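Local structure of putative pectin lyase (Geobacillus virus E2, 7CHU) at residues T125-I130 against V157-P162; H306-G311 against K330-R335; A447-N452 against V461-L466. The protein serves as a tailspike of a deep-sea thermophilic bacteriophage and, with a pectate lyase-like family region, probably recognises or cleaves polysaccharide on the host surface. All coordinates share one frame; numbering follows the deposited sequence.

Contact 1: residues T125-I130 against V157-P162; sequences TSKITI and VFEFVP
I130 lies alongside F160, both side chains leaving the same face of a parallel strand pair. The CD1 methyl of I130 sits over the middle of the F160 ring, 4.0 Å from its centroid and 12° off the ring normal, a clear CH-pi contact, while I130 CB and CG2 pack on the CD2-CE2 side of the same ring. Two residues earlier on the same strands, I128 and F158 pair differently: I128 CG2 meets the F158 ring at its edge, 3.8 Å from CD1. On the other face, K127 reaches across to E159. Its chain leaves with CG anti to the backbone N (chi1 175°) and then bends at chi3, which brings NZ to 3.0 Å from E159 OE1 in a salt bridge in which NZ approaches from above the carboxylate plane. T129 CG2 also lies 3.5 Å from E159 OE1.

Behind these side chains, the backbone sets the register. E159 uses both its amide groups: its N donates to I128 O (2.8 Å) and its O accepts from I130 N (2.7 Å), both nearly straight. I128 N to V157 O and a longer V161 N to I130 O bond continue the ladder at its two ends.

Further out, L137 of strand 135-139 packs against I130, F158 and F160, and helix 91-99 covers I128 through I94 and I98. Strand 187-195 takes up the next place beside V157-P162, so this pair forms neighbouring rungs of a parallel beta-helix stack. The chemistry is therefore divided by face: aliphatic and aromatic groups stack in register toward the buried interior, while the lysine-glutamate pair ties successive rungs together on the partly exposed side.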
loop_
_atom_site.group_PDB
_atom_site.type_symbol
_atom_site.label_atom_id
_atom_site.label_comp_id
_atom_site.label_asym_id
_atom_site.label_seq_id
_atom_site.Cartn_x
_atom_site.Cartn_y
_atom_site.Cartn_z
ATOM N N THR A 125 25.358 9.299 25.769
ATOM C CA THR A 125 25.292 10.454 26.657
ATOM C C THR A 125 25.456 11.786 25.944
ATOM O O THR A 125 25.308 12.832 26.584
ATOM C CB THR A 125 26.364 10.360 27.759
ATOM O OG1 THR A 125 27.668 10.360 27.163
ATOM C CG2 THR A 125 26.184 9.078 28.572
ATOM N N SER A 126 25.769 11.784 24.657
ATOM C CA SER A 126 25.817 13.019 23.904
ATOM C C SER A 126 25.604 12.679 22.441
ATOM O O SER A 126 25.696 11.520 22.027
ATOM C CB SER A 126 27.132 13.783 24.115
ATOM O OG SER A 126 28.227 13.130 23.509
ATOM N N LYS A 127 25.308 13.722 21.674
ATOM C CA LYS A 127 24.869 13.597 20.293
ATOM C C LYS A 127 25.886 12.812 19.472
ATOM O O LYS A 127 27.092 13.070 19.552
ATOM C CB LYS A 127 24.675 14.999 19.720
ATOM C CG LYS A 127 24.331 15.051 18.254
ATOM C CD LYS A 127 24.221 16.512 17.765
ATOM C CE LYS A 127 25.541 17.284 17.847
ATOM N NZ LYS A 127 25.429 18.587 17.108
ATOM N N ILE A 128 25.393 11.855 18.686
ATOM C CA ILE A 128 26.198 11.101 17.726
ATOM C C ILE A 128 25.864 11.600 16.330
ATOM O O ILE A 128 24.692 11.625 15.942
ATOM C CB ILE A 128 25.945 9.587 17.856
ATOM C CG1 ILE A 128 26.522 9.073 19.187
ATOM C CG2 ILE A 128 26.569 8.835 16.671
ATOM C CD1 ILE A 128 26.042 7.680 19.555
ATOM N N THR A 129 26.885 11.961 15.559
ATOM C CA THR A 129 26.675 12.638 14.291
ATOM C C THR A 129 27.069 11.740 13.124
ATOM O O THR A 129 28.092 11.050 13.165
ATOM C CB THR A 129 27.467 13.955 14.242
ATOM O OG1 THR A 129 28.871 13.677 14.344
ATOM C CG2 THR A 129 27.057 14.878 15.394
ATOM N N ILE A 130 26.246 11.769 12.086
ATOM C CA ILE A 130 26.492 11.092 10.824
ATOM C C ILE A 130 26.535 12.197 9.772
ATOM O O ILE A 130 25.494 12.788 9.441
ATOM C CB ILE A 130 25.397 10.059 10.505
ATOM C CG1 ILE A 130 25.331 8.975 11.584
ATOM C CG2 ILE A 130 25.695 9.371 9.164
ATOM C CD1 ILE A 130 24.481 9.293 12.792
ATOM N N VAL A 157 19.862 12.058 19.595
ATOM C CA VAL A 157 20.736 10.908 19.822
ATOM C C VAL A 157 21.580 10.658 18.581
ATOM O O VAL A 157 22.813 10.581 18.648
ATOM C CB VAL A 157 19.913 9.661 20.199
ATOM C CG1 VAL A 157 20.830 8.480 20.447
ATOM C CG2 VAL A 157 19.097 9.910 21.432
ATOM N N PHE A 158 20.926 10.570 17.419
ATOM C CA PHE A 158 21.597 10.472 16.128
ATOM C C PHE A 158 21.242 11.710 15.321
ATOM O O PHE A 158 20.068 11.916 14.998
ATOM C CB PHE A 158 21.158 9.223 15.354
ATOM C CG PHE A 158 21.634 7.935 15.940
ATOM C CD1 PHE A 158 22.987 7.718 16.179
ATOM C CD2 PHE A 158 20.731 6.918 16.218
ATOM C CE1 PHE A 158 23.424 6.510 16.701
ATOM C CE2 PHE A 158 21.161 5.712 16.735
ATOM C CZ PHE A 158 22.501 5.505 16.984
ATOM N N GLU A 159 22.260 12.482 14.929
ATOM C CA GLU A 159 22.098 13.628 14.043
ATOM C C GLU A 159 22.662 13.277 12.668
ATOM O O GLU A 159 23.877 13.075 12.525
ATOM C CB GLU A 159 22.800 14.870 14.620
ATOM C CG GLU A 159 22.501 16.155 13.828
ATOM C CD GLU A 159 23.370 17.379 14.241
ATOM O OE1 GLU A 159 24.555 17.213 14.606
ATOM O OE2 GLU A 159 22.869 18.522 14.176
ATOM N N PHE A 160 21.789 13.236 11.655
ATOM C CA PHE A 160 22.179 13.112 10.253
ATOM C C PHE A 160 22.067 14.503 9.645
ATOM O O PHE A 160 20.966 15.052 9.561
ATOM C CB PHE A 160 21.278 12.137 9.472
ATOM C CG PHE A 160 21.322 10.692 9.937
ATOM C CD1 PHE A 160 20.595 10.287 11.052
ATOM C CD2 PHE A 160 22.059 9.735 9.232
ATOM C CE1 PHE A 160 20.617 8.962 11.466
ATOM C CE2 PHE A 160 22.088 8.412 9.634
ATOM C CZ PHE A 160 21.375 8.028 10.769
ATOM N N VAL A 161 23.191 15.070 9.206
ATOM C CA VAL A 161 23.218 16.393 8.578
ATOM C C VAL A 161 24.524 16.461 7.791
ATOM O O VAL A 161 25.535 15.943 8.274
ATOM C CB VAL A 161 23.122 17.516 9.629
ATOM C CG1 VAL A 161 24.354 17.514 10.574
ATOM C CG2 VAL A 161 22.985 18.899 8.989
ATOM N N PRO A 162 24.573 17.078 6.611
ATOM C CA PRO A 162 25.857 17.175 5.905
ATOM C C PRO A 162 26.814 18.065 6.674
ATOM O O PRO A 162 26.420 19.098 7.217
ATOM C CB PRO A 162 25.485 17.801 4.555
ATOM C CG PRO A 162 24.156 18.531 4.826
ATOM C CD PRO A 162 23.461 17.648 5.827
#

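Contact 2: residues H306-G311 against K330-R335; sequences HMYLDG and KVKGDR
Y308 and K330 sit side by side on one face of adjacent rungs of a parallel beta-helix, strand 307-309 running beside strand 329-331. Three sound backbone hydrogen bonds hold the rungs: K330 N to M307 O, L309 N to K330 O (2.8 Å) and K332 N to L309 O (2.9 Å). The last is straight at the hydrogen, yet its donor stands 44° out of the carbonyl plane. D310 is the centre of an inverse gamma turn. G311 N to K332 O is a weak fourth bond.

Van der Waals contact is carried by the long side chains. The K330 chain crosses Y308 obliquely, its CD 3.9 Å from Y308 CD1, and its amino end continues to D327, with which it forms a salt bridge. The hydroxyl end of Y308 runs beside K332 instead, Y308 OH lying 3.7 Å from K332 CD. On the opposite face L309 and V331 point inward, and both touch N336.

Charge gathers around D310. Its OD1 forms a long salt bridge with K332 NZ at 3.6 Å, but R278 is its stronger partner. R278 also donates to K332 O, so one guanidinium serves both rungs.

CA-H...O contacts continue the pairing at G311 and G333: G333 CA is 3.3 Å from G311 O. A water completes the D310-K332 link, donating to D310 OD2 and accepting from K332 NZ, each at 2.8 Å.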
loop_
_atom_site.group_PDB
_atom_site.type_symbol
_atom_site.label_atom_id
_atom_site.label_comp_id
_atom_site.label_asym_id
_atom_site.label_seq_id
_atom_site.Cartn_x
_atom_site.Cartn_y
_atom_site.Cartn_z
ATOM N N HIS A 306 -3.968 14.656 15.826
ATOM C CA HIS A 306 -3.138 13.493 15.523
ATOM C C HIS A 306 -2.189 13.820 14.388
ATOM O O HIS A 306 -1.017 13.447 14.434
ATOM C CB HIS A 306 -3.983 12.258 15.159
ATOM C CG HIS A 306 -4.450 11.459 16.345
ATOM N ND1 HIS A 306 -4.561 11.995 17.608
ATOM C CD2 HIS A 306 -4.820 10.157 16.457
ATOM C CE1 HIS A 306 -4.996 11.065 18.444
ATOM N NE2 HIS A 306 -5.149 9.937 17.774
ATOM N N MET A 307 -2.668 14.535 13.372
ATOM C CA MET A 307 -1.804 15.018 12.297
ATOM C C MET A 307 -2.096 16.494 12.079
ATOM O O MET A 307 -3.232 16.849 11.745
ATOM C CB MET A 307 -2.039 14.234 10.999
ATOM C CG MET A 307 -1.271 14.832 9.805
ATOM S SD MET A 307 -1.508 13.940 8.256
ATOM C CE MET A 307 -0.791 12.354 8.679
ATOM N N TYR A 308 -1.088 17.359 12.254
ATOM C CA TYR A 308 -1.202 18.761 11.843
ATOM C C TYR A 308 -0.566 18.903 10.471
ATOM O O TYR A 308 0.641 18.708 10.329
ATOM C CB TYR A 308 -0.535 19.722 12.830
ATOM C CG TYR A 308 -0.547 21.143 12.328
ATOM C CD1 TYR A 308 -1.754 21.839 12.195
ATOM C CD2 TYR A 308 0.633 21.791 11.967
ATOM C CE1 TYR A 308 -1.791 23.141 11.718
ATOM C CE2 TYR A 308 0.612 23.094 11.492
ATOM C CZ TYR A 308 -0.603 23.768 11.368
ATOM O OH TYR A 308 -0.623 25.064 10.897
ATOM N N LEU A 309 -1.370 19.199 9.455
ATOM C CA LEU A 309 -0.917 19.153 8.062
ATOM C C LEU A 309 -0.824 20.561 7.465
ATOM O O LEU A 309 -1.651 20.962 6.651
ATOM C CB LEU A 309 -1.859 18.267 7.268
ATOM C CG LEU A 309 -1.591 17.971 5.801
ATOM C CD1 LEU A 309 -0.106 17.814 5.614
ATOM C CD2 LEU A 309 -2.357 16.689 5.358
ATOM N N ASP A 310 0.222 21.312 7.858
ATOM C CA ASP A 310 0.598 22.543 7.150
ATOM C C ASP A 310 1.498 22.152 5.980
ATOM O O ASP A 310 2.732 22.257 6.026
ATOM C CB ASP A 310 1.276 23.534 8.092
ATOM C CG ASP A 310 1.704 24.839 7.399
ATOM O OD1 ASP A 310 1.157 25.218 6.326
ATOM O OD2 ASP A 310 2.612 25.494 7.954
ATOM N N GLY A 311 0.852 21.695 4.905
ATOM C CA GLY A 311 1.545 21.192 3.728
ATOM C C GLY A 311 0.576 20.993 2.582
ATOM O O GLY A 311 -0.645 21.071 2.752
ATOM N N LYS A 330 -5.774 18.208 11.010
ATOM C CA LYS A 330 -5.990 19.651 10.916
ATOM C C LYS A 330 -5.201 20.159 9.715
ATOM O O LYS A 330 -3.966 20.147 9.728
ATOM C CB LYS A 330 -5.553 20.330 12.207
ATOM C CG LYS A 330 -5.984 21.750 12.377
ATOM C CD LYS A 330 -5.331 22.341 13.629
ATOM C CE LYS A 330 -6.303 23.127 14.491
ATOM N NZ LYS A 330 -7.205 22.241 15.320
ATOM N N VAL A 331 -5.909 20.554 8.659
ATOM C CA VAL A 331 -5.290 20.852 7.368
ATOM C C VAL A 331 -5.132 22.358 7.214
ATOM O O VAL A 331 -6.080 23.121 7.447
ATOM C CB VAL A 331 -6.124 20.289 6.202
ATOM C CG1 VAL A 331 -5.490 20.659 4.851
ATOM C CG2 VAL A 331 -6.314 18.764 6.339
ATOM N N LYS A 332 -3.943 22.778 6.773
ATOM C CA LYS A 332 -3.685 24.118 6.288
ATOM C C LYS A 332 -2.872 23.901 5.019
ATOM O O LYS A 332 -1.636 23.868 5.046
ATOM C CB LYS A 332 -2.937 24.971 7.321
ATOM C CG LYS A 332 -2.579 26.412 6.861
ATOM C CD LYS A 332 -1.605 27.032 7.881
ATOM C CE LYS A 332 -1.174 28.438 7.509
ATOM N NZ LYS A 332 -0.300 28.470 6.310
ATOM N N GLY A 333 -3.568 23.744 3.906
ATOM C CA GLY A 333 -2.904 23.492 2.646
ATOM C C GLY A 333 -3.879 23.013 1.588
ATOM O O GLY A 333 -5.090 22.923 1.814
ATOM N N ASP A 334 -3.318 22.691 0.422
ATOM C CA ASP A 334 -4.085 22.431 -0.788
ATOM C C ASP A 334 -3.784 21.056 -1.352
ATOM O O ASP A 334 -2.643 20.590 -1.299
ATOM C CB ASP A 334 -3.777 23.458 -1.881
ATOM C CG ASP A 334 -4.024 24.887 -1.427
ATOM O OD1 ASP A 334 -4.882 25.088 -0.544
ATOM O OD2 ASP A 334 -3.351 25.801 -1.950
ATOM N N ARG A 335 -4.820 20.442 -1.938
ATOM C CA ARG A 335 -4.713 19.206 -2.728
ATOM C C ARG A 335 -4.177 18.042 -1.899
ATOM O O ARG A 335 -3.537 17.132 -2.420
ATOM C CB ARG A 335 -3.844 19.406 -3.978
ATOM C CG ARG A 335 -4.227 20.601 -4.860
ATOM C CD ARG A 335 -4.208 20.246 -6.355
ATOM N NE ARG A 335 -2.936 19.671 -6.820
ATOM C CZ ARG A 335 -1.863 20.400 -7.152
ATOM N NH1 ARG A 335 -1.895 21.722 -7.051
ATOM N NH2 ARG A 335 -0.742 19.817 -7.567
HETATM O O HOH W 1 2.448 28.040 6.833
#

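Contact 3: residues A447-N452 against V461-L466; sequences AFVGAN and VTLTTL
L463 reaches back across the hairpin of strands 446-451 and 459-469 to touch V449 and A451. Its CB has no close partner across the contact; the touching is done by the two methyls beyond CG, which stands anti to the carbonyl carbon (chi1 -72°) and sends them to different partners. CD1 approaches V449 CG2 at 4.1 Å, the two side chains crossing at an angle. CD2 goes to A451 CB at 3.8 Å and also rests near the G450 carbonyl carbon. The fork thus spans three consecutive residues of the opposing strand. Around it, F414 of strand 410-415 packs on both L463 and V449, and F424 of strand 423-426 adds to the cover of L463.

The backbone gives the frame. G450 and T464 are an antiparallel hydrogen-bonded pair: T464 N donates to G450 O at 2.8 Å, and G450 N returns a more bent bond to T464 O (147° at the hydrogen). V449 and T465 form the next, non-hydrogen-bonded pair, after which L466 N donates to F448 O at 2.7 Å. L466 then turns CD1 over the V449-G450 peptide, 4.0 Å from G450 N, a position that the bare backbone of G450 accommodates.

Beside the G450-T464 pair a water donates to T462 O at 2.6 Å and weakly to G450 O.

Farther along, F448 packs on the F448 side chains of both other subunits, and L466 on T470 of the second subunit. Leucine, valine and alanine methyls therefore shield one side of the hairpin within the subunit, and the cluster of three F448 side chains, one from each chain, brings the hairpin into the hydrophobic packing of the trimer.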
loop_
_atom_site.group_PDB
_atom_site.type_symbol
_atom_site.label_atom_id
_atom_site.label_comp_id
_atom_site.label_asym_id
_atom_site.label_seq_id
_atom_site.Cartn_x
_atom_site.Cartn_y
_atom_site.Cartn_z
ATOM N N ALA A 447 -39.663 15.652 -5.481
ATOM C CA ALA A 447 -40.031 16.950 -4.929
ATOM C C ALA A 447 -38.952 17.995 -5.187
ATOM O O ALA A 447 -37.753 17.698 -5.195
ATOM C CB ALA A 447 -40.302 16.861 -3.421
ATOM N N PHE A 448 -39.405 19.228 -5.402
ATOM C CA PHE A 448 -38.560 20.398 -5.595
ATOM C C PHE A 448 -38.753 21.318 -4.398
ATOM O O PHE A 448 -39.895 21.594 -4.008
ATOM C CB PHE A 448 -38.943 21.119 -6.888
ATOM C CG PHE A 448 -38.749 20.290 -8.113
ATOM C CD1 PHE A 448 -39.623 19.249 -8.416
ATOM C CD2 PHE A 448 -37.657 20.525 -8.953
ATOM C CE1 PHE A 448 -39.428 18.470 -9.538
ATOM C CE2 PHE A 448 -37.446 19.751 -10.088
ATOM C CZ PHE A 448 -38.345 18.722 -10.387
ATOM N N VAL A 449 -37.644 21.776 -3.810
ATOM C CA VAL A 449 -37.650 22.450 -2.518
ATOM C C VAL A 449 -36.778 23.692 -2.623
ATOM O O VAL A 449 -35.868 23.765 -3.452
ATOM C CB VAL A 449 -37.148 21.536 -1.369
ATOM C CG1 VAL A 449 -38.144 20.404 -1.098
ATOM C CG2 VAL A 449 -35.766 20.958 -1.691
ATOM N N GLY A 450 -37.088 24.692 -1.794
ATOM C CA GLY A 450 -36.280 25.901 -1.760
ATOM C C GLY A 450 -36.525 26.743 -0.526
ATOM O O GLY A 450 -37.488 26.531 0.218
ATOM N N ALA A 451 -35.630 27.709 -0.318
ATOM C CA ALA A 451 -35.699 28.605 0.829
ATOM C C ALA A 451 -34.974 29.901 0.490
ATOM O O ALA A 451 -34.008 29.911 -0.286
ATOM C CB ALA A 451 -35.092 27.964 2.083
ATOM N N ASN A 452 -35.452 30.997 1.073
ATOM C CA ASN A 452 -34.757 32.264 0.894
ATOM C C ASN A 452 -33.428 32.283 1.651
ATOM O O ASN A 452 -33.189 31.498 2.570
ATOM C CB ASN A 452 -35.622 33.429 1.378
ATOM C CG ASN A 452 -36.571 33.913 0.320
ATOM O OD1 ASN A 452 -37.779 33.883 0.504
ATOM N ND2 ASN A 452 -36.028 34.342 -0.803
ATOM N N VAL A 461 -32.798 26.572 8.334
ATOM C CA VAL A 461 -33.843 27.099 7.462
ATOM C C VAL A 461 -34.960 26.071 7.294
ATOM O O VAL A 461 -34.798 24.878 7.570
ATOM C CB VAL A 461 -33.286 27.515 6.081
ATOM C CG1 VAL A 461 -32.271 28.629 6.237
ATOM C CG2 VAL A 461 -32.662 26.305 5.357
ATOM N N THR A 462 -36.108 26.561 6.840
ATOM C CA THR A 462 -37.254 25.740 6.484
ATOM C C THR A 462 -37.290 25.597 4.974
ATOM O O THR A 462 -37.169 26.593 4.258
ATOM C CB THR A 462 -38.549 26.380 6.991
ATOM O OG1 THR A 462 -38.572 26.286 8.417
ATOM C CG2 THR A 462 -39.776 25.674 6.425
ATOM N N LEU A 463 -37.412 24.363 4.491
ATOM C CA LEU A 463 -37.515 24.123 3.057
ATOM C C LEU A 463 -38.986 24.106 2.645
ATOM O O LEU A 463 -39.800 23.386 3.237
ATOM C CB LEU A 463 -36.822 22.816 2.669
ATOM C CG LEU A 463 -35.291 22.894 2.736
ATOM C CD1 LEU A 463 -34.673 21.625 2.169
ATOM C CD2 LEU A 463 -34.759 24.132 2.014
ATOM N N THR A 464 -39.318 24.933 1.657
ATOM C CA THR A 464 -40.660 25.020 1.093
ATOM C C THR A 464 -40.770 24.073 -0.094
ATOM O O THR A 464 -39.932 24.109 -0.999
ATOM C CB THR A 464 -40.949 26.453 0.641
ATOM O OG1 THR A 464 -40.799 27.334 1.751
ATOM C CG2 THR A 464 -42.374 26.592 0.074
ATOM N N THR A 465 -41.787 23.221 -0.087
ATOM C CA THR A 465 -42.001 22.343 -1.225
ATOM C C THR A 465 -42.637 23.151 -2.348
ATOM O O THR A 465 -43.683 23.782 -2.152
ATOM C CB THR A 465 -42.886 21.152 -0.841
ATOM O OG1 THR A 465 -42.237 20.360 0.162
ATOM C CG2 THR A 465 -43.152 20.268 -2.055
ATOM N N LEU A 466 -42.013 23.137 -3.521
ATOM C CA LEU A 466 -42.509 23.915 -4.650
ATOM C C LEU A 466 -43.312 23.097 -5.645
ATOM O O LEU A 466 -44.175 23.651 -6.335
ATOM C CB LEU A 466 -41.334 24.577 -5.383
ATOM C CG LEU A 466 -40.433 25.356 -4.427
ATOM C CD1 LEU A 466 -39.102 25.780 -5.091
ATOM C CD2 LEU A 466 -41.187 26.556 -3.926
HETATM O O HOH W 2 -38.825 28.066 2.982
#

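The three contacts follow one another along an elongated chain, each closing before the next opens. Contacts 1 and 2 belong to the same parallel beta-helix, their centres 29 Å apart and their nearest atoms about 20 Å apart, so they sample similar rung-to-rung pairing at two levels of the stack. Contact 3 is of another kind, an antiparallel hairpin with its centre 36 Å from that of contact 2 and 65 Å from that of contact 1, across the centre of the chain from the latter. Subunit contacts also differ: no other chain touches contact 1, R335 of contact 2 forms a salt bridge with D342 of the second subunit, and contact 3 meets both other subunits.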